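Local coordinates for protein Myo-inositol phosphohydrolase (Mitsuokella multacida, PDB 4WU3) that probably removes phosphate groups from inositol phosphates such as phytate, as a tandem-repeat phosphatase of the PTP-like family, and binds inositol-(1,3,4,5)-tetrakisphosphate, at residues M602-N613 and T620-A628; W514-I524 and A549-M557. The protein carries 2 engineered substitutions. All blocks are in the same frame, centred on the assembly; numbering follows the deposited sequence.

Contact 1 of 2, residues M602-N613 and T620-A628; sequences MIEKFYQYVQEN and TSWSQWLAA
W625 and E612 make one of the two hydrogen bonds that join 602-613 to 620-628: the indole NE1 donates to E612 OE1 over 2.9 Å, nearly straight at 169°. The acceptor lies close to the indole plane, whereas the N-H comes to E612 OE1 from above the carboxylate plane. The other carboxylate oxygen is used as well, since Q608 NE2 donates to E612 OE2 at 2.8 Å. Exchanging W625 for an alanine would probably leave E612 OE1 without its indole donor and open a gap among Y609, E612, Q608 and N613, between which the indole sits as a knob.

The second bond runs from Y609 OH to T620 O (2.7 Å), in the carbonyl plane and at the edge of the phenol ring. Y609 CG lies opposite the backbone N (chi1 162°), which carries the ring between the two tryptophans: its edge faces W625, and its CB sits over the W625 six-membered ring, 3.8 Å from the centroid. Together F606, Y609, W622 and W625 form an aromatic cluster that fastens the short C-terminal helix 622-626 across helix 593-613, the segment axes lying at 102°. Within it W622 turns its edge to the Y609 face in an offset edge-to-face pair and receives the F606 edge on its own face, F606 CD1 being 3.7 Å from W622 CE3.

N613 ND2 donates to Y609 O at 2.9 Å, on a carbonyl lone pair. S621 and Q624 form a capping box: S621 OG accepts from Q624 N (3.1 Å), while the return bond is weak.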
loop_
_atom_site.group_PDB
_atom_site.type_symbol
_atom_site.label_atom_id
_atom_site.label_comp_id
_atom_site.label_asym_id
_atom_site.label_seq_id
_atom_site.Cartn_x
_atom_site.Cartn_y
_atom_site.Cartn_z
ATOM N N MET A 602 -12.923 -9.686 -30.672
ATOM C CA MET A 602 -13.478 -8.699 -31.579
ATOM C C MET A 602 -13.317 -9.069 -33.048
ATOM O O MET A 602 -14.134 -8.651 -33.869
ATOM C CB MET A 602 -12.869 -7.314 -31.319
ATOM C CG MET A 602 -13.235 -6.705 -29.968
ATOM S SD MET A 602 -15.011 -6.518 -29.691
ATOM C CE MET A 602 -15.406 -5.183 -30.804
ATOM N N ILE A 603 -12.281 -9.832 -33.398
ATOM C CA ILE A 603 -12.105 -10.225 -34.797
ATOM C C ILE A 603 -13.210 -11.198 -35.218
ATOM O O ILE A 603 -13.657 -11.168 -36.364
ATOM C CB ILE A 603 -10.718 -10.827 -35.088
ATOM C CG1 ILE A 603 -10.503 -10.990 -36.602
ATOM C CG2 ILE A 603 -10.557 -12.177 -34.410
ATOM C CD1 ILE A 603 -10.569 -9.700 -37.388
ATOM N N GLU A 604 -13.658 -12.043 -34.287
ATOM C CA GLU A 604 -14.832 -12.882 -34.514
ATOM C C GLU A 604 -16.087 -12.053 -34.683
ATOM O O GLU A 604 -16.918 -12.343 -35.551
ATOM C CB GLU A 604 -15.071 -13.820 -33.341
ATOM C CG GLU A 604 -14.136 -15.000 -33.297
ATOM C CD GLU A 604 -14.503 -15.992 -32.213
ATOM O OE1 GLU A 604 -15.236 -15.614 -31.272
ATOM O OE2 GLU A 604 -14.056 -17.153 -32.301
ATOM N N LYS A 605 -16.258 -11.051 -33.826
ATOM C CA LYS A 605 -17.408 -10.176 -33.957
ATOM C C LYS A 605 -17.399 -9.561 -35.346
ATOM O O LYS A 605 -18.409 -9.584 -36.059
ATOM C CB LYS A 605 -17.428 -9.108 -32.868
ATOM C CG LYS A 605 -17.913 -9.652 -31.531
ATOM C CD LYS A 605 -18.362 -8.559 -30.577
ATOM C CE LYS A 605 -19.083 -9.161 -29.379
ATOM N NZ LYS A 605 -19.510 -8.139 -28.381
ATOM N N PHE A 606 -16.250 -9.046 -35.758
ATOM C CA PHE A 606 -16.183 -8.377 -37.042
ATOM C C PHE A 606 -16.528 -9.335 -38.179
ATOM O O PHE A 606 -17.131 -8.935 -39.158
ATOM C CB PHE A 606 -14.818 -7.744 -37.273
ATOM C CG PHE A 606 -14.745 -6.964 -38.536
ATOM C CD1 PHE A 606 -15.154 -5.649 -38.562
ATOM C CD2 PHE A 606 -14.306 -7.557 -39.710
ATOM C CE1 PHE A 606 -15.103 -4.928 -39.727
ATOM C CE2 PHE A 606 -14.253 -6.838 -40.883
ATOM C CZ PHE A 606 -14.653 -5.522 -40.889
ATOM N N TYR A 607 -16.148 -10.600 -38.045
ATOM C CA TYR A 607 -16.539 -11.609 -39.022
ATOM C C TYR A 607 -18.060 -11.689 -39.118
ATOM O O TYR A 607 -18.625 -11.710 -40.222
ATOM C CB TYR A 607 -15.969 -12.970 -38.648
ATOM C CG TYR A 607 -16.329 -14.053 -39.629
ATOM C CD1 TYR A 607 -15.577 -14.251 -40.780
ATOM C CD2 TYR A 607 -17.437 -14.861 -39.420
ATOM C CE1 TYR A 607 -15.910 -15.233 -41.695
ATOM C CE2 TYR A 607 -17.778 -15.849 -40.325
ATOM C CZ TYR A 607 -17.011 -16.031 -41.461
ATOM O OH TYR A 607 -17.355 -17.011 -42.364
ATOM N N GLN A 608 -18.727 -11.706 -37.964
ATOM C CA GLN A 608 -20.190 -11.734 -37.938
ATOM C C GLN A 608 -20.773 -10.492 -38.612
ATOM O O GLN A 608 -21.762 -10.571 -39.353
ATOM C CB GLN A 608 -20.732 -11.825 -36.505
ATOM C CG GLN A 608 -22.257 -11.801 -36.468
ATOM C CD GLN A 608 -22.851 -11.919 -35.077
ATOM O OE1 GLN A 608 -22.134 -12.049 -34.090
ATOM N NE2 GLN A 608 -24.179 -11.861 -35.002
ATOM N N TYR A 609 -20.174 -9.344 -38.326
ATOM C CA TYR A 609 -20.636 -8.093 -38.895
ATOM C C TYR A 609 -20.624 -8.179 -40.422
ATOM O O TYR A 609 -21.548 -7.723 -41.089
ATOM C CB TYR A 609 -19.760 -6.935 -38.410
ATOM C CG TYR A 609 -19.880 -5.686 -39.251
ATOM C CD1 TYR A 609 -20.990 -4.862 -39.148
ATOM C CD2 TYR A 609 -18.874 -5.320 -40.143
ATOM C CE1 TYR A 609 -21.107 -3.718 -39.917
ATOM C CE2 TYR A 609 -18.987 -4.172 -40.909
ATOM C CZ TYR A 609 -20.113 -3.381 -40.791
ATOM O OH TYR A 609 -20.253 -2.237 -41.535
ATOM N N VAL A 610 -19.563 -8.759 -40.964
ATOM C CA VAL A 610 -19.428 -8.898 -42.399
ATOM C C VAL A 610 -20.499 -9.844 -42.931
ATOM O O VAL A 610 -21.188 -9.540 -43.899
ATOM C CB VAL A 610 -18.034 -9.430 -42.783
ATOM C CG1 VAL A 610 -18.022 -9.869 -44.231
ATOM C CG2 VAL A 610 -16.975 -8.362 -42.550
ATOM N N GLN A 611 -20.633 -10.998 -42.301
ATOM C CA GLN A 611 -21.634 -11.965 -42.733
ATOM C C GLN A 611 -22.990 -11.296 -42.932
ATOM O O GLN A 611 -23.691 -11.599 -43.894
ATOM C CB GLN A 611 -21.760 -13.092 -41.712
ATOM C CG GLN A 611 -20.563 -14.025 -41.680
ATOM C CD GLN A 611 -20.314 -14.710 -43.015
ATOM O OE1 GLN A 611 -21.200 -15.350 -43.567
ATOM N NE2 GLN A 611 -19.113 -14.566 -43.540
ATOM N N GLU A 612 -23.324 -10.363 -42.042
ATOM C CA GLU A 612 -24.653 -9.752 -41.980
ATOM C C GLU A 612 -24.832 -8.493 -42.807
ATOM O O GLU A 612 -25.969 -8.092 -43.053
ATOM C CB GLU A 612 -24.994 -9.379 -40.534
ATOM C CG GLU A 612 -25.277 -10.571 -39.646
ATOM C CD GLU A 612 -25.632 -10.171 -38.231
ATOM O OE1 GLU A 612 -25.978 -8.990 -37.999
ATOM O OE2 GLU A 612 -25.564 -11.047 -37.350
ATOM N N ASN A 613 -23.736 -7.844 -43.203
ATOM C CA ASN A 613 -23.838 -6.533 -43.848
ATOM C C ASN A 613 -23.120 -6.390 -45.184
ATOM O O ASN A 613 -23.221 -5.346 -45.820
ATOM C CB ASN A 613 -23.340 -5.432 -42.902
ATOM C CG ASN A 613 -24.214 -5.275 -41.672
ATOM O OD1 ASN A 613 -25.125 -4.446 -41.644
ATOM N ND2 ASN A 613 -23.926 -6.058 -40.639
ATOM N N THR A 620 -24.947 -0.212 -43.164
ATOM C CA THR A 620 -24.881 -0.087 -41.711
ATOM C C THR A 620 -23.433 -0.139 -41.219
ATOM O O THR A 620 -22.689 -1.064 -41.541
ATOM C CB THR A 620 -25.649 -1.220 -41.018
ATOM O OG1 THR A 620 -26.979 -1.290 -41.540
ATOM C CG2 THR A 620 -25.692 -0.975 -39.518
ATOM N N SER A 621 -23.034 0.848 -40.431
ATOM C CA SER A 621 -21.648 0.940 -40.000
ATOM C C SER A 621 -21.336 -0.047 -38.883
ATOM O O SER A 621 -22.234 -0.573 -38.228
ATOM C CB SER A 621 -21.329 2.356 -39.536
ATOM O OG SER A 621 -21.959 2.627 -38.296
ATOM N N TRP A 622 -20.043 -0.274 -38.674
ATOM C CA TRP A 622 -19.545 -1.141 -37.607
ATOM C C TRP A 622 -19.929 -0.602 -36.234
ATOM O O TRP A 622 -20.334 -1.362 -35.360
ATOM C CB TRP A 622 -18.028 -1.267 -37.739
ATOM C CG TRP A 622 -17.273 -1.861 -36.574
ATOM C CD1 TRP A 622 -16.377 -1.213 -35.792
ATOM C CD2 TRP A 622 -17.297 -3.219 -36.112
ATOM N NE1 TRP A 622 -15.851 -2.066 -34.864
ATOM C CE2 TRP A 622 -16.398 -3.305 -35.037
ATOM C CE3 TRP A 622 -17.995 -4.364 -36.501
ATOM C CZ2 TRP A 622 -16.178 -4.484 -34.336
ATOM C CZ3 TRP A 622 -17.783 -5.537 -35.804
ATOM C CH2 TRP A 622 -16.873 -5.593 -34.735
ATOM N N SER A 623 -19.818 0.710 -36.056
ATOM C CA SER A 623 -20.177 1.341 -34.791
ATOM C C SER A 623 -21.668 1.187 -34.489
ATOM O O SER A 623 -22.039 0.830 -33.375
ATOM C CB SER A 623 -19.788 2.819 -34.806
ATOM O OG SER A 623 -18.381 2.947 -34.682
ATOM N N GLN A 624 -22.516 1.464 -35.475
ATOM C CA GLN A 624 -23.964 1.306 -35.316
ATOM C C GLN A 624 -24.319 -0.161 -35.028
ATOM O O GLN A 624 -25.117 -0.453 -34.143
ATOM C CB GLN A 624 -24.703 1.812 -36.563
ATOM C CG GLN A 624 -24.602 3.320 -36.796
ATOM C CD GLN A 624 -25.053 3.734 -38.189
ATOM O OE1 GLN A 624 -25.334 2.889 -39.037
ATOM N NE2 GLN A 624 -25.109 5.044 -38.436
ATOM N N TRP A 625 -23.700 -1.080 -35.762
ATOM C CA TRP A 625 -23.926 -2.506 -35.556
ATOM C C TRP A 625 -23.562 -2.925 -34.131
ATOM O O TRP A 625 -24.335 -3.605 -33.461
ATOM C CB TRP A 625 -23.116 -3.322 -36.564
ATOM C CG TRP A 625 -23.408 -4.810 -36.543
ATOM C CD1 TRP A 625 -24.459 -5.444 -37.143
ATOM C CD2 TRP A 625 -22.638 -5.839 -35.897
ATOM N NE1 TRP A 625 -24.387 -6.802 -36.917
ATOM C CE2 TRP A 625 -23.284 -7.069 -36.151
ATOM C CE3 TRP A 625 -21.467 -5.837 -35.128
ATOM C CZ2 TRP A 625 -22.804 -8.281 -35.657
ATOM C CZ3 TRP A 625 -20.988 -7.042 -34.638
ATOM C CH2 TRP A 625 -21.653 -8.249 -34.906
ATOM N N LEU A 626 -22.383 -2.519 -33.668
ATOM C CA LEU A 626 -21.973 -2.797 -32.296
ATOM C C LEU A 626 -23.028 -2.297 -31.326
ATOM O O LEU A 626 -23.368 -2.975 -30.362
ATOM C CB LEU A 626 -20.643 -2.114 -31.977
ATOM C CG LEU A 626 -19.375 -2.757 -32.530
ATOM C CD1 LEU A 626 -18.153 -1.962 -32.094
ATOM C CD2 LEU A 626 -19.270 -4.201 -32.081
ATOM N N ALA A 627 -23.529 -1.093 -31.584
ATOM C CA ALA A 627 -24.511 -0.458 -30.712
ATOM C C ALA A 627 -25.932 -0.894 -31.061
ATOM O O ALA A 627 -26.739 -0.084 -31.517
ATOM C CB ALA A 627 -24.392 1.062 -30.805
ATOM N N ALA A 628 -26.240 -2.167 -30.842
ATOM C CA ALA A 628 -27.571 -2.684 -31.152
ATOM C C ALA A 628 -27.784 -4.063 -30.544
ATOM O O ALA A 628 -26.908 -4.919 -30.618
ATOM C CB ALA A 628 -27.779 -2.736 -32.657
#

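Contact 2 of 2, residues W514-I524 and A549-M557; sequences WPSAANIDEFI and AYMAMYDMM
F523 CG lies opposite its backbone N (chi1 179°), which sends the F523 side chain toward helix 545-558, where it runs past the Y550 side chain in the opposite direction. The two rings meet as an offset edge-to-face pair, the Y550 edge toward the F523 face, with planes at 83°. Y550 CE1 also reaches F523 CB at 3.6 Å. The phenol touches P515 too, whose CG is 3.5 Å from Y550 CE2, and M553 CE lies over the centre of one face of the Y550 ring. The hydroxyl makes a weak hydrogen bond to N519 O (3.0 Å), a carbonyl that also accepts the helical bond from F523 N.

M553 bends at chi3 and brings SD to 3.6 Å from I520 CD1; the same sulfur makes an oblique Met-aromatic contact with W514. Farther along, F523 CZ meets Y554 CD1 at 3.7 Å, and M557 CE packs on I524 CG1. S516 is the N-cap of helix 517-529, its OG accepting from N519 N.

Helices 517-529 and 545-558, whose segment axes lie at 50°, pack here beside strand 535-539, which runs between them in sequence and contributes F538 to the F523 ring. Helix 545-558 begins at the end of the ligand-lining segment S540-R546, which matches the P-loop of PTP-like phosphatases, and the A549 side chain is about 8 Å from the bound inositol tetrakisphosphate.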
loop_
_atom_site.group_PDB
_atom_site.type_symbol
_atom_site.label_atom_id
_atom_site.label_comp_id
_atom_site.label_asym_id
_atom_site.label_seq_id
_atom_site.Cartn_x
_atom_site.Cartn_y
_atom_site.Cartn_z
ATOM N N TRP A 514 -6.747 -3.656 -30.258
ATOM C CA TRP A 514 -7.725 -3.853 -31.310
ATOM C C TRP A 514 -8.144 -2.483 -31.835
ATOM O O TRP A 514 -8.489 -1.606 -31.062
ATOM C CB TRP A 514 -8.920 -4.627 -30.774
ATOM C CG TRP A 514 -10.019 -4.722 -31.748
ATOM C CD1 TRP A 514 -11.199 -4.051 -31.709
ATOM C CD2 TRP A 514 -10.044 -5.521 -32.938
ATOM N NE1 TRP A 514 -11.966 -4.387 -32.796
ATOM C CE2 TRP A 514 -11.279 -5.284 -33.568
ATOM C CE3 TRP A 514 -9.144 -6.414 -33.524
ATOM C CZ2 TRP A 514 -11.637 -5.900 -34.757
ATOM C CZ3 TRP A 514 -9.497 -7.026 -34.700
ATOM C CH2 TRP A 514 -10.740 -6.771 -35.308
ATOM N N PRO A 515 -8.085 -2.284 -33.157
ATOM C CA PRO A 515 -8.476 -0.990 -33.703
ATOM C C PRO A 515 -9.834 -0.519 -33.168
ATOM O O PRO A 515 -10.766 -1.306 -33.066
ATOM C CB PRO A 515 -8.540 -1.253 -35.205
ATOM C CG PRO A 515 -7.559 -2.351 -35.423
ATOM C CD PRO A 515 -7.663 -3.224 -34.204
ATOM N N SER A 516 -9.944 0.759 -32.822
ATOM C CA SER A 516 -11.191 1.283 -32.273
ATOM C C SER A 516 -12.307 1.240 -33.312
ATOM O O SER A 516 -12.057 1.199 -34.517
ATOM C CB SER A 516 -10.995 2.713 -31.777
ATOM O OG SER A 516 -10.908 3.611 -32.868
ATOM N N ALA A 517 -13.539 1.255 -32.833
ATOM C CA ALA A 517 -14.712 1.325 -33.700
ATOM C C ALA A 517 -14.592 2.450 -34.718
ATOM O O ALA A 517 -14.828 2.235 -35.901
ATOM C CB ALA A 517 -15.963 1.536 -32.863
ATOM N N ALA A 518 -14.228 3.645 -34.251
ATOM C CA ALA A 518 -14.073 4.800 -35.128
ATOM C C ALA A 518 -13.048 4.507 -36.209
ATOM O O ALA A 518 -13.252 4.846 -37.376
ATOM C CB ALA A 518 -13.645 6.027 -34.332
ATOM N N ASN A 519 -11.943 3.883 -35.810
ATOM C CA ASN A 519 -10.863 3.585 -36.735
ATOM C C ASN A 519 -11.261 2.577 -37.806
ATOM O O ASN A 519 -10.818 2.670 -38.950
ATOM C CB ASN A 519 -9.627 3.114 -35.973
ATOM C CG ASN A 519 -8.891 4.263 -35.322
ATOM O OD1 ASN A 519 -9.191 5.426 -35.595
ATOM N ND2 ASN A 519 -7.925 3.952 -34.467
ATOM N N ILE A 520 -12.117 1.636 -37.435
ATOM C CA ILE A 520 -12.592 0.625 -38.369
ATOM C C ILE A 520 -13.629 1.234 -39.313
ATOM O O ILE A 520 -13.633 0.937 -40.503
ATOM C CB ILE A 520 -13.175 -0.602 -37.626
ATOM C CG1 ILE A 520 -12.045 -1.370 -36.932
ATOM C CG2 ILE A 520 -13.915 -1.517 -38.585
ATOM C CD1 ILE A 520 -12.491 -2.615 -36.202
ATOM N N ASP A 521 -14.493 2.090 -38.778
ATOM C CA ASP A 521 -15.462 2.821 -39.589
ATOM C C ASP A 521 -14.750 3.680 -40.629
ATOM O O ASP A 521 -15.191 3.766 -41.777
ATOM C CB ASP A 521 -16.301 3.751 -38.713
ATOM C CG ASP A 521 -17.516 3.074 -38.132
ATOM O OD1 ASP A 521 -17.815 1.940 -38.537
ATOM O OD2 ASP A 521 -18.179 3.693 -37.276
ATOM N N GLU A 522 -13.674 4.342 -40.213
ATOM C CA GLU A 522 -12.893 5.157 -41.132
ATOM C C GLU A 522 -12.417 4.286 -42.277
ATOM O O GLU A 522 -12.517 4.678 -43.426
ATOM C CB GLU A 522 -11.710 5.846 -40.434
ATOM C CG GLU A 522 -10.840 6.679 -41.371
ATOM C CD GLU A 522 -10.019 7.745 -40.661
ATOM O OE1 GLU A 522 -9.979 7.762 -39.410
ATOM O OE2 GLU A 522 -9.408 8.582 -41.363
ATOM N N PHE A 523 -11.921 3.093 -41.981
ATOM C CA PHE A 523 -11.481 2.219 -43.056
ATOM C C PHE A 523 -12.625 1.768 -43.965
ATOM O O PHE A 523 -12.466 1.717 -45.183
ATOM C CB PHE A 523 -10.750 0.992 -42.532
ATOM C CG PHE A 523 -10.295 0.060 -43.626
ATOM C CD1 PHE A 523 -9.330 0.463 -44.542
ATOM C CD2 PHE A 523 -10.833 -1.201 -43.749
ATOM C CE1 PHE A 523 -8.914 -0.384 -45.566
ATOM C CE2 PHE A 523 -10.427 -2.052 -44.768
ATOM C CZ PHE A 523 -9.463 -1.645 -45.679
ATOM N N ILE A 524 -13.766 1.418 -43.393
ATOM C CA ILE A 524 -14.879 0.940 -44.206
ATOM C C ILE A 524 -15.366 2.056 -45.132
ATOM O O ILE A 524 -15.562 1.857 -46.339
ATOM C CB ILE A 524 -16.013 0.411 -43.322
ATOM C CG1 ILE A 524 -15.528 -0.850 -42.595
ATOM C CG2 ILE A 524 -17.271 0.133 -44.142
ATOM C CD1 ILE A 524 -16.436 -1.315 -41.489
ATOM N N ALA A 549 -4.352 -7.186 -38.566
ATOM C CA ALA A 549 -5.747 -6.924 -38.206
ATOM C C ALA A 549 -6.518 -6.282 -39.372
ATOM O O ALA A 549 -7.563 -6.773 -39.793
ATOM C CB ALA A 549 -5.810 -6.026 -36.975
ATOM N N TYR A 550 -6.000 -5.181 -39.904
ATOM C CA TYR A 550 -6.660 -4.518 -41.026
ATOM C C TYR A 550 -6.685 -5.394 -42.279
ATOM O O TYR A 550 -7.718 -5.476 -42.964
ATOM C CB TYR A 550 -6.033 -3.147 -41.297
ATOM C CG TYR A 550 -6.682 -2.061 -40.466
ATOM C CD1 TYR A 550 -7.851 -1.434 -40.898
ATOM C CD2 TYR A 550 -6.163 -1.698 -39.231
ATOM C CE1 TYR A 550 -8.462 -0.461 -40.130
ATOM C CE2 TYR A 550 -6.769 -0.720 -38.456
ATOM C CZ TYR A 550 -7.916 -0.103 -38.907
ATOM O OH TYR A 550 -8.519 0.872 -38.130
ATOM N N MET A 551 -5.582 -6.076 -42.575
ATOM C CA MET A 551 -5.572 -6.966 -43.739
ATOM C C MET A 551 -6.649 -8.064 -43.632
ATOM O O MET A 551 -7.328 -8.373 -44.611
ATOM C CB MET A 551 -4.193 -7.585 -43.950
ATOM C CG MET A 551 -3.132 -6.591 -44.384
ATOM S SD MET A 551 -1.453 -7.235 -44.309
ATOM C CE MET A 551 -1.444 -8.223 -45.809
ATOM N N ALA A 552 -6.800 -8.641 -42.442
ATOM C CA ALA A 552 -7.790 -9.679 -42.203
ATOM C C ALA A 552 -9.215 -9.135 -42.328
ATOM O O ALA A 552 -10.109 -9.827 -42.813
ATOM C CB ALA A 552 -7.576 -10.297 -40.827
ATOM N N MET A 553 -9.431 -7.900 -41.885
ATOM C CA MET A 553 -10.758 -7.293 -41.984
ATOM C C MET A 553 -11.143 -7.005 -43.435
ATOM O O MET A 553 -12.288 -7.212 -43.839
ATOM C CB MET A 553 -10.820 -6.004 -41.169
ATOM C CG MET A 553 -11.018 -6.236 -39.685
ATOM S SD MET A 553 -11.249 -4.697 -38.798
ATOM C CE MET A 553 -9.572 -4.267 -38.338
ATOM N N TYR A 554 -10.188 -6.508 -44.210
ATOM C CA TYR A 554 -10.416 -6.250 -45.620
ATOM C C TYR A 554 -10.616 -7.563 -46.390
ATOM O O TYR A 554 -11.533 -7.675 -47.198
ATOM C CB TYR A 554 -9.241 -5.457 -46.193
ATOM C CG TYR A 554 -9.425 -4.999 -47.617
ATOM C CD1 TYR A 554 -10.566 -4.314 -48.003
ATOM C CD2 TYR A 554 -8.447 -5.223 -48.568
ATOM C CE1 TYR A 554 -10.735 -3.884 -49.304
ATOM C CE2 TYR A 554 -8.608 -4.790 -49.870
ATOM C CZ TYR A 554 -9.753 -4.122 -50.232
ATOM O OH TYR A 554 -9.913 -3.695 -51.536
ATOM N N ASP A 555 -9.759 -8.551 -46.137
ATOM C CA ASP A 555 -9.911 -9.868 -46.736
ATOM C C ASP A 555 -11.345 -10.375 -46.528
ATOM O O ASP A 555 -12.019 -10.757 -47.489
ATOM C CB ASP A 555 -8.894 -10.837 -46.134
ATOM C CG ASP A 555 -8.691 -12.108 -46.977
ATOM O OD1 ASP A 555 -9.412 -12.318 -47.983
ATOM O OD2 ASP A 555 -7.797 -12.913 -46.616
ATOM N N MET A 556 -11.809 -10.357 -45.277
ATOM C CA MET A 556 -13.148 -10.840 -44.936
ATOM C C MET A 556 -14.200 -10.091 -45.718
ATOM O O MET A 556 -15.139 -10.692 -46.254
ATOM C CB MET A 556 -13.470 -10.611 -43.459
ATOM C CG MET A 556 -12.868 -11.604 -42.502
ATOM S SD MET A 556 -13.223 -11.118 -40.802
ATOM C CE MET A 556 -11.652 -11.516 -40.058
ATOM N N MET A 557 -14.076 -8.771 -45.728
ATOM C CA MET A 557 -15.063 -7.927 -46.382
ATOM C C MET A 557 -15.232 -8.346 -47.839
ATOM O O MET A 557 -16.343 -8.383 -48.348
ATOM C CB MET A 557 -14.661 -6.445 -46.300
ATOM C CG MET A 557 -14.843 -5.814 -44.920
ATOM S SD MET A 557 -14.063 -4.192 -44.749
ATOM C CE MET A 557 -15.180 -3.168 -45.706
#

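Contact 2 is the more deeply buried, with ten of its eleven touching residues buried, whereas contact 1 is partly buried and its Q608 and E612 are exposed. The chemistry follows this difference: two hydrogen bonds span contact 1, while contact 2 rests on methionine, isoleucine, proline and aromatic side chains, with one weak bond. Their centres are 10 Å apart, and they share a boundary. S623 OG and D521 OD2 of helix 517-529, 2.7 Å apart, probably form a hydrogen bond, and I520 touches both F606 and W622. F606 also reaches M553, so helix 593-613 packs against both helices of contact 2, while helix 622-626 packs against 517-529.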